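Local coordinates for tyrosine aminotransferase (Leishmania infantum, PDB 4IX8), which probably catalyses the pyridoxal phosphate-dependent transfer of the amino group of tyrosine to 2-oxoglutarate, at residues V272-L277 with I295-M300. Numbering follows the deposited sequence.
Sequences VPRLIL and ILIDPM
The guanidinium of Arg274 lies over Ile297, whose CG2 methyl rises against one face of it and comes within 3.6 Å of NH2; the CD methylene of Pro299 meets the same nitrogen near its plane, at the edge. Bends at chi2 (145°) and chi3 (-73°) fold the arginine chain back toward the loop before its strand, where NE, in the guanidinium plane, donates to Val272 O at 2.9 Å, while NH1 bonds to the carbonyl of Val265. The group is thus fixed in rotation, with its flat side against the isoleucine. On the same face, Ile276 CD1 and Ile297 CD1 meet diagonally at 3.8 Å. Ile276 and Ile295 stand side by side there, CB to CB. On the opposite face the CD1 methyl of Leu275 fills the hollow beside Leu296 CB, 4.0 Å away, and helix 304-313 covers both leucines. Between the two layers run four backbone bonds: Arg274 and Ile297 exchange one pair, Ile276 and Ile295 the other, with the Leu275-Leu296 non-hydrogen-bonded pair between them. Strand 292-297 runs antiparallel between 274-279 and the outermost strand 140-143, the reversed strand of the mainly parallel large-domain sheet of fold-type I pyridoxal phosphate enzymes.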
ATOM      1  N   VAL A 272       5.413 -25.239  15.040  1.00 38.62           N
ATOM      2  CA  VAL A 272       4.484 -24.126  15.174  1.00 35.42           C
ATOM      3  C   VAL A 272       4.617 -23.234  13.952  1.00 31.24           C
ATOM      4  O   VAL A 272       5.721 -22.867  13.583  1.00 37.49           O
ATOM      5  CB  VAL A 272       4.757 -23.325  16.416  1.00 36.18           C
ATOM      6  CG1 VAL A 272       3.883 -22.064  16.462  1.00 33.83           C
ATOM      7  CG2 VAL A 272       4.513 -24.192  17.613  1.00 36.13           C
ATOM      8  N   PRO A 273       3.513 -22.957  13.260  1.00 35.15           N
ATOM      9  CA  PRO A 273       3.639 -22.067  12.100  1.00 38.07           C
ATOM     10  C   PRO A 273       3.948 -20.621  12.533  1.00 29.10           C
ATOM     11  O   PRO A 273       3.266 -20.125  13.409  1.00 30.59           O
ATOM     12  CB  PRO A 273       2.258 -22.130  11.449  1.00 32.71           C
ATOM     13  CG  PRO A 273       1.516 -23.195  12.154  1.00 34.94           C
ATOM     14  CD  PRO A 273       2.114 -23.348  13.492  1.00 36.06           C
ATOM     15  N   ARG A 274       4.901 -19.966  11.895  1.00 28.93           N
ATOM     16  CA  ARG A 274       5.304 -18.604  12.239  1.00 30.95           C
ATOM     17  C   ARG A 274       5.324 -17.731  11.010  1.00 29.58           C
ATOM     18  O   ARG A 274       5.901 -18.115  10.003  1.00 30.62           O
ATOM     19  CB  ARG A 274       6.692 -18.601  12.848  1.00 31.60           C
ATOM     20  CG  ARG A 274       6.761 -19.145  14.230  1.00 34.89           C
ATOM     21  CD  ARG A 274       8.054 -19.889  14.462  1.00 34.29           C
ATOM     22  NE  ARG A 274       8.083 -21.180  13.765  1.00 31.65           N
ATOM     23  CZ  ARG A 274       9.196 -21.780  13.334  1.00 40.69           C
ATOM     24  NH1 ARG A 274      10.387 -21.214  13.487  1.00 43.56           N
ATOM     25  NH2 ARG A 274       9.124 -22.945  12.731  1.00 41.23           N
ATOM     26  N   LEU A 275       4.766 -16.531  11.108  1.00 27.38           N
ATOM     27  CA  LEU A 275       4.859 -15.563  10.005  1.00 24.63           C
ATOM     28  C   LEU A 275       5.683 -14.346  10.474  1.00 26.37           C
ATOM     29  O   LEU A 275       5.297 -13.600  11.371  1.00 27.16           O
ATOM     30  CB  LEU A 275       3.470 -15.137   9.532  1.00 23.80           C
ATOM     31  CG  LEU A 275       3.397 -14.243   8.302  1.00 24.23           C
ATOM     32  CD1 LEU A 275       3.692 -15.032   7.052  1.00 24.80           C
ATOM     33  CD2 LEU A 275       2.047 -13.482   8.208  1.00 31.02           C
ATOM     34  N   ILE A 276       6.834 -14.173   9.869  1.00 27.03           N
ATOM     35  CA  ILE A 276       7.762 -13.121  10.237  1.00 25.63           C
ATOM     36  C   ILE A 276       7.567 -11.945   9.315  1.00 26.66           C
ATOM     37  O   ILE A 276       7.577 -12.117   8.108  1.00 33.64           O
ATOM     38  CB  ILE A 276       9.173 -13.615  10.136  1.00 26.92           C
ATOM     39  CG1 ILE A 276       9.349 -14.798  11.075  1.00 34.89           C
ATOM     40  CG2 ILE A 276      10.148 -12.519  10.470  1.00 37.23           C
ATOM     41  CD1 ILE A 276      10.651 -15.441  10.982  1.00 35.30           C
ATOM     42  N   LEU A 277       7.390 -10.757   9.888  1.00 30.04           N
ATOM     43  CA  LEU A 277       7.263  -9.506   9.126  1.00 24.89           C
ATOM     44  C   LEU A 277       8.556  -8.741   9.333  1.00 30.11           C
ATOM     45  O   LEU A 277       9.051  -8.668  10.447  1.00 34.67           O
ATOM     46  CB  LEU A 277       6.059  -8.684   9.590  1.00 24.56           C
ATOM     47  CG  LEU A 277       4.787  -9.523   9.823  1.00 27.79           C
ATOM     48  CD1 LEU A 277       3.614  -8.650  10.183  1.00 28.33           C
ATOM     49  CD2 LEU A 277       4.456 -10.349   8.577  1.00 28.21           C
ATOM     50  N   ILE A 295       7.531 -13.715   5.762  1.00 34.55           N
ATOM     51  CA  ILE A 295       8.131 -15.038   5.570  1.00 27.69           C
ATOM     52  C   ILE A 295       7.399 -16.066   6.412  1.00 37.85           C
ATOM     53  O   ILE A 295       7.445 -15.994   7.640  1.00 28.67           O
ATOM     54  CB  ILE A 295       9.590 -15.081   6.007  1.00 31.99           C
ATOM     55  CG1 ILE A 295      10.385 -13.951   5.352  1.00 31.23           C
ATOM     56  CG2 ILE A 295      10.220 -16.443   5.696  1.00 29.88           C
ATOM     57  CD1 ILE A 295      11.786 -13.808   5.875  1.00 30.04           C
ATOM     58  N   LEU A 296       6.789 -17.059   5.756  1.00 33.83           N
ATOM     59  CA  LEU A 296       6.086 -18.121   6.468  1.00 29.58           C
ATOM     60  C   LEU A 296       7.022 -19.301   6.683  1.00 33.14           C
ATOM     61  O   LEU A 296       7.653 -19.751   5.748  1.00 33.40           O
ATOM     62  CB  LEU A 296       4.849 -18.580   5.686  1.00 29.96           C
ATOM     63  CG  LEU A 296       4.048 -19.720   6.363  1.00 27.65           C
ATOM     64  CD1 LEU A 296       3.387 -19.249   7.601  1.00 26.30           C
ATOM     65  CD2 LEU A 296       3.030 -20.264   5.421  1.00 28.19           C
ATOM     66  N   ILE A 297       7.126 -19.768   7.919  1.00 28.56           N
ATOM     67  CA  ILE A 297       7.904 -20.953   8.265  1.00 29.82           C
ATOM     68  C   ILE A 297       6.952 -21.957   8.894  1.00 34.32           C
ATOM     69  O   ILE A 297       6.402 -21.740   9.982  1.00 30.92           O
ATOM     70  CB  ILE A 297       9.049 -20.632   9.219  1.00 35.73           C
ATOM     71  CG1 ILE A 297       9.913 -19.490   8.649  1.00 42.89           C
ATOM     72  CG2 ILE A 297       9.929 -21.864   9.444  1.00 34.85           C
ATOM     73  CD1 ILE A 297      10.942 -18.928   9.627  1.00 38.38           C
ATOM     74  N   ASP A 298       6.752 -23.051   8.177  1.00 38.89           N
ATOM     75  CA  ASP A 298       5.681 -24.003   8.436  1.00 30.45           C
ATOM     76  C   ASP A 298       6.169 -25.377   7.990  1.00 32.12           C
ATOM     77  O   ASP A 298       5.884 -25.818   6.884  1.00 40.09           O
ATOM     78  CB  ASP A 298       4.445 -23.524   7.669  1.00 35.60           C
ATOM     79  CG  ASP A 298       3.271 -24.493   7.746  1.00 41.81           C
ATOM     80  OD1 ASP A 298       3.190 -25.257   8.756  1.00 33.28           O
ATOM     81  OD2 ASP A 298       2.432 -24.450   6.803  1.00 37.80           O
ATOM     82  N   PRO A 299       6.990 -26.025   8.820  1.00 36.28           N
ATOM     83  CA  PRO A 299       7.652 -27.267   8.393  1.00 42.10           C
ATOM     84  C   PRO A 299       6.727 -28.437   8.124  1.00 40.55           C
ATOM     85  O   PRO A 299       7.087 -29.244   7.296  1.00 42.94           O
ATOM     86  CB  PRO A 299       8.586 -27.586   9.563  1.00 42.90           C
ATOM     87  CG  PRO A 299       8.867 -26.249  10.162  1.00 46.51           C
ATOM     88  CD  PRO A 299       7.572 -25.497  10.069  1.00 34.99           C
ATOM     89  N   MET A 300       5.612 -28.545   8.844  1.00 40.42           N
ATOM     90  CA  MET A 300       4.656 -29.640   8.642  1.00 38.25           C
ATOM     91  C   MET A 300       3.575 -29.231   7.666  1.00 39.65           C
ATOM     92  O   MET A 300       2.626 -29.970   7.478  1.00 34.54           O
ATOM     93  CB  MET A 300       4.012 -30.070   9.966  1.00 34.85           C
ATOM     94  CG  MET A 300       4.963 -30.697  10.967  1.00 55.36           C
ATOM     95  SD  MET A 300       5.931 -32.093  10.298  1.00 67.19           S
ATOM     96  CE  MET A 300       4.652 -33.290   9.876  1.00 64.87           C
TER